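LD10117p (PDB 5HJQ) activates the GTPase activity of Rab35 to control synaptic vesicle protein recycling through endosomes, and binds phosphoinositides through its TBC domain. Local coordinates at residues Y82-Q86 with Q115-M119; T239-M244 with E268-W274; S253-F258 with L310-H314. All coordinates share one frame; numbering follows the deposited sequence.

Contact 1. Residues Y82-Q86 with Q115-M119; sequences YTEIQ and QLWPM
The ring of Tyr82 is the bump of this contact, and the hollow that takes it is built from Gln115, Leu116 and Met119 on the helix opposite. CB of Gln115 sits over the middle of the ring, 3.5 Å from its centroid and only 7° off the normal, a CH-pi contact on the face. The rest of that glutamine continues across the tyrosine at about a right angle: its chain runs extended past CG, and OE1 ends 3.3 Å from Tyr82 CE2, the amide tilted against the ring. Further round, Tyr82 CE1 comes 3.2 Å from the backbone O of Gln115. With CG of Tyr82 anti to the backbone N (chi1 168°), the ring leans across the gap between the helices instead of lying along its own.

Met119 fills a second hollow, the groove lined by Tyr82 CE1, Ile85 CG2 and the CB and CG of Gln86. Its straight chain carries SD to 3.6 Å from Gln86 CG, and a bend at the sulfur then turns CE to 3.6 Å from Tyr82 CE1. The sulfur is 4.9 Å from the ring centroid, an oblique Met-aromatic contact. Toward helix 94-103, which carries phosphoinositide-binding Lys98, Ile85 closes the seam: CG2 meets Met119 CE, and CD1 touches Leu116 CD1 at 4.2 Å, while Val97 and Ile100 pack on the same isoleucine. No hydrogen bond crosses, so shape and dispersion do the joining. The two short segments run nearly parallel, 22° apart, a mostly apolar helix-helix seam of the all-helical TBC fold.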
loop_
_atom_site.group_PDB
_atom_site.type_symbol
_atom_site.label_atom_id
_atom_site.label_comp_id
_atom_site.label_asym_id
_atom_site.label_seq_id
_atom_site.Cartn_x
_atom_site.Cartn_y
_atom_site.Cartn_z
ATOM N N TYR A 82 -6.953 -21.408 -1.371
ATOM C CA TYR A 82 -7.870 -20.457 -1.995
ATOM C C TYR A 82 -9.335 -20.859 -1.869
ATOM O O TYR A 82 -10.174 -20.054 -1.465
ATOM C CB TYR A 82 -7.532 -20.277 -3.475
ATOM C CG TYR A 82 -8.615 -19.544 -4.232
ATOM C CD1 TYR A 82 -8.842 -18.191 -4.016
ATOM C CD2 TYR A 82 -9.428 -20.207 -5.142
ATOM C CE1 TYR A 82 -9.839 -17.515 -4.697
ATOM C CE2 TYR A 82 -10.429 -19.541 -5.827
ATOM C CZ TYR A 82 -10.630 -18.195 -5.600
ATOM O OH TYR A 82 -11.624 -17.527 -6.277
ATOM N N THR A 83 -9.639 -22.103 -2.228
ATOM C CA THR A 83 -11.017 -22.575 -2.259
ATOM C C THR A 83 -11.637 -22.585 -0.866
ATOM O O THR A 83 -12.832 -22.333 -0.715
ATOM C CB THR A 83 -11.115 -23.987 -2.874
ATOM O OG1 THR A 83 -10.440 -24.930 -2.035
ATOM C CG2 THR A 83 -10.483 -24.005 -4.256
ATOM N N GLU A 84 -10.822 -22.877 0.145
ATOM C CA GLU A 84 -11.274 -22.821 1.531
ATOM C C GLU A 84 -11.799 -21.430 1.863
ATOM O O GLU A 84 -12.913 -21.274 2.364
ATOM C CB GLU A 84 -10.142 -23.183 2.496
ATOM C CG GLU A 84 -9.655 -24.616 2.406
ATOM C CD GLU A 84 -8.526 -24.905 3.383
ATOM O OE1 GLU A 84 -8.738 -24.733 4.603
ATOM O OE2 GLU A 84 -7.427 -25.294 2.931
ATOM N N ILE A 85 -10.983 -20.424 1.563
ATOM C CA ILE A 85 -11.308 -19.033 1.856
ATOM C C ILE A 85 -12.505 -18.536 1.045
ATOM O O ILE A 85 -13.354 -17.805 1.565
ATOM C CB ILE A 85 -10.089 -18.122 1.595
ATOM C CG1 ILE A 85 -8.939 -18.507 2.530
ATOM C CG2 ILE A 85 -10.450 -16.658 1.785
ATOM C CD1 ILE A 85 -7.595 -17.952 2.117
ATOM N N GLN A 86 -12.577 -18.937 -0.222
ATOM C CA GLN A 86 -13.694 -18.552 -1.083
ATOM C C GLN A 86 -15.019 -19.053 -0.517
ATOM O O GLN A 86 -16.041 -18.368 -0.596
ATOM C CB GLN A 86 -13.502 -19.087 -2.502
ATOM C CG GLN A 86 -14.568 -18.617 -3.478
ATOM C CD GLN A 86 -14.720 -19.542 -4.670
ATOM O OE1 GLN A 86 -14.105 -20.610 -4.727
ATOM N NE2 GLN A 86 -15.546 -19.138 -5.631
ATOM N N GLN A 115 -5.360 -16.233 -7.610
ATOM C CA GLN A 115 -6.784 -16.406 -7.358
ATOM C C GLN A 115 -7.273 -15.623 -6.137
ATOM O O GLN A 115 -8.377 -15.081 -6.150
ATOM C CB GLN A 115 -7.114 -17.890 -7.179
ATOM C CG GLN A 115 -7.115 -18.695 -8.473
ATOM C CD GLN A 115 -7.536 -20.135 -8.257
ATOM O OE1 GLN A 115 -8.688 -20.499 -8.498
ATOM N NE2 GLN A 115 -6.602 -20.963 -7.803
ATOM N N LEU A 116 -6.461 -15.579 -5.083
ATOM C CA LEU A 116 -6.870 -14.951 -3.827
ATOM C C LEU A 116 -7.129 -13.455 -3.978
ATOM O O LEU A 116 -8.168 -12.952 -3.549
ATOM C CB LEU A 116 -5.813 -15.184 -2.742
ATOM C CG LEU A 116 -6.074 -14.561 -1.368
ATOM C CD1 LEU A 116 -7.456 -14.931 -0.849
ATOM C CD2 LEU A 116 -4.998 -14.991 -0.378
ATOM N N TRP A 117 -6.189 -12.749 -4.596
ATOM C CA TRP A 117 -6.276 -11.291 -4.688
ATOM C C TRP A 117 -7.412 -10.759 -5.575
ATOM O O TRP A 117 -8.073 -9.793 -5.190
ATOM C CB TRP A 117 -4.940 -10.715 -5.165
ATOM C CG TRP A 117 -3.906 -10.653 -4.084
ATOM C CD1 TRP A 117 -4.005 -11.165 -2.824
ATOM C CD2 TRP A 117 -2.622 -10.027 -4.164
ATOM N NE1 TRP A 117 -2.857 -10.900 -2.114
ATOM C CE2 TRP A 117 -1.994 -10.202 -2.915
ATOM C CE3 TRP A 117 -1.942 -9.340 -5.172
ATOM C CZ2 TRP A 117 -0.715 -9.719 -2.649
ATOM C CZ3 TRP A 117 -0.677 -8.853 -4.903
ATOM C CH2 TRP A 117 -0.074 -9.048 -3.653
ATOM N N PRO A 118 -7.645 -11.363 -6.761
ATOM C CA PRO A 118 -8.778 -10.844 -7.542
ATOM C C PRO A 118 -10.121 -10.985 -6.828
ATOM O O PRO A 118 -11.029 -10.185 -7.059
ATOM C CB PRO A 118 -8.751 -11.701 -8.808
ATOM C CG PRO A 118 -7.334 -12.097 -8.949
ATOM C CD PRO A 118 -6.842 -12.317 -7.548
ATOM N N MET A 119 -10.237 -11.987 -5.965
ATOM C CA MET A 119 -11.457 -12.190 -5.198
ATOM C C MET A 119 -11.599 -11.164 -4.073
ATOM O O MET A 119 -12.668 -10.575 -3.890
ATOM C CB MET A 119 -11.491 -13.601 -4.617
ATOM C CG MET A 119 -12.712 -13.871 -3.762
ATOM S SD MET A 119 -12.763 -15.554 -3.115
ATOM C CE MET A 119 -11.296 -15.576 -2.086
#

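Contact 2. Residues T239-M244 with E268-W274; sequences TWKTVM and ERIFMDW
Trp240 meets Met272 face-on where helix 233-250 packs against a short helix and the type I beta turn from Phe271 to Trp274, all inside the helical Rab-GAP TBC domain. CG of Met272 lies over the six-membered ring, 3.7 Å from its centroid, and the two side chains run side by side in the same direction. CG of Trp240 stands between the backbone N and the carbonyl carbon (chi1 67°), which places the indole between Lys241 CG of its own helix and Met272 CG of the turn. Glu268 CG reaches the edge, 3.8 Å from Trp240 CZ3, and Trp240 CB lies 3.3 Å from Phe271 O. Were Trp240 cut back to an alanine, Met272 CG and Glu268 CG would probably lose the indole they pack on, opening a gap beside the turn.

Next to it, Met244 CA sits above the centre of the Phe271 ring, and Met244 CE, brought round by a bend at chi3, comes 3.5 Å from Phe271 CD2. The turn, held by Trp274 N to Phe271 O at 3.1 Å, presents the second indole to the helix: Val243 CG2 stands over its six-membered ring, 4.0 Å from the centroid and 13° off the normal.

Farther out, Tyr303 of helix 300-317 backs Thr239 and Val243, and Leu310 backs Phe271. Thr239 turns its methyl CG2 to Trp274 CZ2, while its OG1 is hydrogen-bonded to Gln235 O and Asn230 OD1.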
loop_
_atom_site.group_PDB
_atom_site.type_symbol
_atom_site.label_atom_id
_atom_site.label_comp_id
_atom_site.label_asym_id
_atom_site.label_seq_id
_atom_site.Cartn_x
_atom_site.Cartn_y
_atom_site.Cartn_z
ATOM N N THR A 239 -5.642 12.297 5.048
ATOM C CA THR A 239 -5.125 10.986 5.410
ATOM C C THR A 239 -3.822 11.070 6.205
ATOM O O THR A 239 -3.726 10.493 7.288
ATOM C CB THR A 239 -4.889 10.106 4.169
ATOM O OG1 THR A 239 -6.109 9.976 3.428
ATOM C CG2 THR A 239 -4.412 8.723 4.587
ATOM N N TRP A 240 -2.822 11.781 5.687
ATOM C CA TRP A 240 -1.546 11.842 6.402
ATOM C C TRP A 240 -1.656 12.682 7.670
ATOM O O TRP A 240 -0.854 12.519 8.589
ATOM C CB TRP A 240 -0.404 12.359 5.508
ATOM C CG TRP A 240 -0.450 13.797 5.036
ATOM C CD1 TRP A 240 -0.748 14.228 3.779
ATOM C CD2 TRP A 240 -0.121 14.977 5.795
ATOM N NE1 TRP A 240 -0.653 15.599 3.709
ATOM C CE2 TRP A 240 -0.270 16.082 4.930
ATOM C CE3 TRP A 240 0.269 15.205 7.118
ATOM C CZ2 TRP A 240 -0.051 17.392 5.351
ATOM C CZ3 TRP A 240 0.488 16.506 7.531
ATOM C CH2 TRP A 240 0.328 17.582 6.652
ATOM N N LYS A 241 -2.654 13.556 7.734
ATOM C CA LYS A 241 -2.934 14.267 8.975
ATOM C C LYS A 241 -3.568 13.324 9.992
ATOM O O LYS A 241 -3.251 13.379 11.178
ATOM C CB LYS A 241 -3.836 15.478 8.726
ATOM C CG LYS A 241 -3.087 16.697 8.227
ATOM C CD LYS A 241 -4.020 17.853 7.925
ATOM C CE LYS A 241 -3.234 19.059 7.437
ATOM N NZ LYS A 241 -4.108 20.136 6.902
ATOM N N THR A 242 -4.457 12.455 9.524
ATOM C CA THR A 242 -5.042 11.426 10.379
ATOM C C THR A 242 -3.957 10.533 10.973
ATOM O O THR A 242 -3.899 10.330 12.185
ATOM C CB THR A 242 -6.045 10.555 9.608
ATOM O OG1 THR A 242 -7.158 11.358 9.198
ATOM C CG2 THR A 242 -6.542 9.416 10.482
ATOM N N VAL A 243 -3.093 10.016 10.105
ATOM C CA VAL A 243 -1.951 9.211 10.523
ATOM C C VAL A 243 -1.062 9.956 11.524
ATOM O O VAL A 243 -0.535 9.357 12.465
ATOM C CB VAL A 243 -1.112 8.784 9.303
ATOM C CG1 VAL A 243 0.157 8.078 9.742
ATOM C CG2 VAL A 243 -1.939 7.886 8.380
ATOM N N MET A 244 -0.904 11.264 11.327
ATOM C CA MET A 244 -0.141 12.085 12.263
ATOM C C MET A 244 -0.793 12.108 13.635
ATOM O O MET A 244 -0.127 11.918 14.653
ATOM C CB MET A 244 0.009 13.517 11.749
ATOM C CG MET A 244 0.290 14.527 12.857
ATOM S SD MET A 244 0.866 16.109 12.229
ATOM C CE MET A 244 2.426 15.593 11.537
ATOM N N GLU A 268 4.811 17.598 10.304
ATOM C CA GLU A 268 4.055 17.519 9.058
ATOM C C GLU A 268 4.949 17.092 7.905
ATOM O O GLU A 268 4.579 16.226 7.116
ATOM C CB GLU A 268 3.392 18.860 8.733
ATOM C CG GLU A 268 2.194 19.206 9.601
ATOM C CD GLU A 268 2.588 19.787 10.946
ATOM O OE1 GLU A 268 3.802 19.914 11.214
ATOM O OE2 GLU A 268 1.679 20.121 11.735
ATOM N N ARG A 269 6.135 17.689 7.832
ATOM C CA ARG A 269 7.098 17.378 6.781
ATOM C C ARG A 269 7.446 15.890 6.749
ATOM O O ARG A 269 7.777 15.342 5.698
ATOM C CB ARG A 269 8.374 18.202 6.968
ATOM N N ILE A 270 7.365 15.245 7.908
ATOM C CA ILE A 270 7.720 13.836 8.029
ATOM C C ILE A 270 6.566 12.906 7.648
ATOM O O ILE A 270 6.768 11.909 6.955
ATOM C CB ILE A 270 8.190 13.513 9.463
ATOM C CG1 ILE A 270 9.490 14.256 9.769
ATOM C CG2 ILE A 270 8.404 12.026 9.640
ATOM C CD1 ILE A 270 10.074 13.928 11.122
ATOM N N PHE A 271 5.355 13.242 8.083
ATOM C CA PHE A 271 4.202 12.372 7.870
ATOM C C PHE A 271 3.564 12.516 6.491
ATOM O O PHE A 271 2.771 11.663 6.085
ATOM C CB PHE A 271 3.155 12.619 8.954
ATOM C CG PHE A 271 3.431 11.879 10.228
ATOM C CD1 PHE A 271 3.087 10.542 10.352
ATOM C CD2 PHE A 271 4.051 12.509 11.294
ATOM C CE1 PHE A 271 3.346 9.855 11.517
ATOM C CE2 PHE A 271 4.313 11.826 12.460
ATOM C CZ PHE A 271 3.967 10.498 12.570
ATOM N N MET A 272 3.915 13.579 5.771
ATOM C CA MET A 272 3.456 13.748 4.394
ATOM C C MET A 272 3.909 12.587 3.517
ATOM O O MET A 272 3.305 12.310 2.485
ATOM C CB MET A 272 3.967 15.066 3.801
ATOM C CG MET A 272 3.285 16.317 4.328
ATOM S SD MET A 272 4.064 17.832 3.733
ATOM C CE MET A 272 5.731 17.256 3.409
ATOM N N ASP A 273 4.981 11.920 3.932
ATOM C CA ASP A 273 5.559 10.822 3.167
ATOM C C ASP A 273 5.371 9.472 3.859
ATOM O O ASP A 273 6.179 8.563 3.673
ATOM C CB ASP A 273 7.053 11.067 2.936
ATOM C CG ASP A 273 7.319 12.252 2.031
ATOM O OD1 ASP A 273 6.449 12.568 1.192
ATOM O OD2 ASP A 273 8.401 12.865 2.156
ATOM N N TRP A 274 4.305 9.336 4.642
ATOM C CA TRP A 274 4.113 8.140 5.459
ATOM C C TRP A 274 3.942 6.870 4.624
ATOM O O TRP A 274 4.464 5.818 4.985
ATOM C CB TRP A 274 2.909 8.312 6.393
ATOM C CG TRP A 274 1.579 8.249 5.704
ATOM C CD1 TRP A 274 0.921 9.278 5.098
ATOM C CD2 TRP A 274 0.744 7.094 5.550
ATOM N NE1 TRP A 274 -0.273 8.839 4.581
ATOM C CE2 TRP A 274 -0.404 7.502 4.840
ATOM C CE3 TRP A 274 0.860 5.755 5.936
ATOM C CZ2 TRP A 274 -1.429 6.617 4.507
ATOM C CZ3 TRP A 274 -0.164 4.879 5.607
ATOM C CH2 TRP A 274 -1.293 5.314 4.901
#

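Contact 3. Residues S253-F258 with L310-H314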
loop_
_atom_site.group_PDB
_atom_site.type_symbol
_atom_site.label_atom_id
_atom_site.label_comp_id
_atom_site.label_asym_id
_atom_site.label_seq_id
_atom_site.Cartn_x
_atom_site.Cartn_y
_atom_site.Cartn_z
ATOM N N SER A 253 6.230 8.402 21.856
ATOM C CA SER A 253 7.655 8.441 22.166
ATOM C C SER A 253 8.491 8.698 20.921
ATOM O O SER A 253 9.428 9.498 20.947
ATOM C CB SER A 253 8.095 7.139 22.828
ATOM O OG SER A 253 7.425 6.954 24.062
ATOM N N ALA A 254 8.141 8.024 19.830
ATOM C CA ALA A 254 8.867 8.175 18.576
ATOM C C ALA A 254 8.781 9.601 18.038
ATOM O O ALA A 254 9.768 10.147 17.550
ATOM C CB ALA A 254 8.343 7.200 17.548
ATOM N N THR A 255 7.597 10.197 18.129
ATOM C CA THR A 255 7.372 11.545 17.615
ATOM C C THR A 255 7.992 12.609 18.521
ATOM O O THR A 255 8.501 13.622 18.043
ATOM C CB THR A 255 5.870 11.835 17.447
ATOM O OG1 THR A 255 5.171 11.435 18.631
ATOM C CG2 THR A 255 5.309 11.067 16.261
ATOM N N SER A 256 7.944 12.381 19.830
ATOM C CA SER A 256 8.605 13.271 20.776
ATOM C C SER A 256 10.110 13.196 20.568
ATOM O O SER A 256 10.815 14.200 20.672
ATOM C CB SER A 256 8.241 12.908 22.218
ATOM O OG SER A 256 6.852 13.076 22.452
ATOM N N TYR A 257 10.587 11.997 20.250
ATOM C CA TYR A 257 12.002 11.769 19.991
ATOM C C TYR A 257 12.464 12.559 18.775
ATOM O O TYR A 257 13.570 13.102 18.759
ATOM C CB TYR A 257 12.276 10.278 19.787
ATOM C CG TYR A 257 13.715 9.960 19.454
ATOM C CD1 TYR A 257 14.727 10.192 20.376
ATOM C CD2 TYR A 257 14.061 9.426 18.219
ATOM C CE1 TYR A 257 16.045 9.904 20.080
ATOM C CE2 TYR A 257 15.379 9.134 17.912
ATOM C CZ TYR A 257 16.367 9.376 18.848
ATOM O OH TYR A 257 17.680 9.088 18.550
ATOM N N PHE A 258 11.607 12.623 17.761
ATOM C CA PHE A 258 11.911 13.363 16.542
ATOM C C PHE A 258 12.030 14.862 16.810
ATOM O O PHE A 258 12.942 15.521 16.309
ATOM C CB PHE A 258 10.842 13.103 15.479
ATOM C CG PHE A 258 10.869 11.712 14.920
ATOM C CD1 PHE A 258 12.012 10.937 15.016
ATOM C CD2 PHE A 258 9.754 11.179 14.299
ATOM C CE1 PHE A 258 12.044 9.654 14.498
ATOM C CE2 PHE A 258 9.778 9.895 13.780
ATOM C CZ PHE A 258 10.925 9.133 13.880
ATOM N N LEU A 310 7.511 3.134 12.953
ATOM C CA LEU A 310 7.924 4.238 13.816
ATOM C C LEU A 310 8.457 3.749 15.162
ATOM O O LEU A 310 9.453 4.270 15.666
ATOM C CB LEU A 310 6.761 5.208 14.035
ATOM C CG LEU A 310 6.471 6.135 12.853
ATOM C CD1 LEU A 310 5.150 6.853 13.042
ATOM C CD2 LEU A 310 7.602 7.134 12.685
ATOM N N ASN A 311 7.792 2.753 15.744
ATOM C CA ASN A 311 8.277 2.141 16.978
ATOM C C ASN A 311 9.600 1.419 16.766
ATOM O O ASN A 311 10.530 1.572 17.557
ATOM C CB ASN A 311 7.243 1.166 17.545
ATOM C CG ASN A 311 5.955 1.848 17.935
ATOM O OD1 ASN A 311 5.901 3.071 18.038
ATOM N ND2 ASN A 311 4.911 1.063 18.167
ATOM N N LEU A 312 9.679 0.629 15.697
ATOM C CA LEU A 312 10.902 -0.099 15.375
ATOM C C LEU A 312 12.068 0.848 15.099
ATOM O O LEU A 312 13.212 0.542 15.431
ATOM C CB LEU A 312 10.682 -1.015 14.168
ATOM C CG LEU A 312 9.815 -2.260 14.372
ATOM C CD1 LEU A 312 9.572 -2.960 13.042
ATOM C CD2 LEU A 312 10.472 -3.212 15.362
ATOM N N PHE A 313 11.780 1.991 14.485
ATOM C CA PHE A 313 12.829 2.946 14.140
ATOM C C PHE A 313 13.352 3.673 15.375
ATOM O O PHE A 313 14.548 3.936 15.486
ATOM C CB PHE A 313 12.329 3.962 13.110
ATOM C CG PHE A 313 13.384 4.937 12.662
ATOM C CD1 PHE A 313 14.398 4.533 11.809
ATOM C CD2 PHE A 313 13.365 6.253 13.094
ATOM C CE1 PHE A 313 15.373 5.424 11.393
ATOM C CE2 PHE A 313 14.336 7.148 12.680
ATOM C CZ PHE A 313 15.341 6.732 11.830
ATOM N N HIS A 314 12.454 3.996 16.300
ATOM C CA HIS A 314 12.848 4.656 17.539
ATOM C C HIS A 314 13.672 3.713 18.409
ATOM O O HIS A 314 14.694 4.108 18.972
ATOM C CB HIS A 314 11.621 5.146 18.307
ATOM C CG HIS A 314 11.954 5.902 19.555
ATOM N ND1 HIS A 314 11.114 5.950 20.645
ATOM C CD2 HIS A 314 13.041 6.640 19.884
ATOM C CE1 HIS A 314 11.667 6.685 21.593
ATOM N NE2 HIS A 314 12.835 7.117 21.158
#
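His314 brings CD2 over one face of the Tyr257 ring, toward its rim, 3.4 Å from Tyr257 CD2. The two planes are 33° apart and the ring centroids of Tyr257 and His314 4.6 Å, so the pair is an oblique aromatic contact. The Phe258 ring has the backbone O of its own helix neighbour Ala254 over one face, while at its edge, in plane, stands Phe313 CD2. Phe258 CE1 in turn stands at the edge of the Phe313 ring, 3.9 Å from Phe313 CD2. Leu310 CD2 also reaches the edge of the Phe258 ring, 3.7 Å from Phe258 CE2, its side chain crossing that of the phenylalanine at about a right angle.

Between these groups lies Ala254, with Ala254 CA 5.4 Å from His314 CA. Its small CB fits against Leu310 O at 3.7 Å and against CB of His314, and this short side chain probably lets the helices come close at this point. The histidine CG is anti to the backbone N (chi1 -177°), which carries the imidazole past Ala254 and onto the other helix: ND1 lies 3.7 Å from Ala254 N, without a hydrogen bond, CE1 lies near Ser253, and CD2 and NE2 rest on Tyr257.

The segments belong to helices 252-261 and 300-317 and cross at 54°, with axes 9.4 Å apart. Phe339, on helix 332-341, meets Phe313 edge-to-face, and Ile332 packs on Phe258, so a third helix backs the phenylalanine end, while the serine end is exposed.

Since no hydrogen bond or salt bridge links the segments, the join rests on aromatic and aliphatic surfaces, and its hold probably depends more on how closely these shapes match than on any charge carried by His314.

Along the chain contact 1 closes before the other two open, whereas contacts 2 and 3 alternate their segments: 239-244, 253-258, 268-274, then 310-314. Contact 1 lies across the centre of the chain from them, its centre about 33 Å from that of contact 2 and about 37 Å from that of contact 3. Contacts 2 and 3 are about 14 Å apart, centre to centre, and touch: Phe271 CE1 meets Leu310 CD1 at 3.8 Å, and Ile270 packs on Phe258, joining the two into a continuous, largely apolar packing. The inositol triphosphate site draws Lys98 and Arg102 from helix 94-103, beside contact 1, and Lys300 and Arg304 from helix 300-317, which supplies contact 3 and backs contact 2.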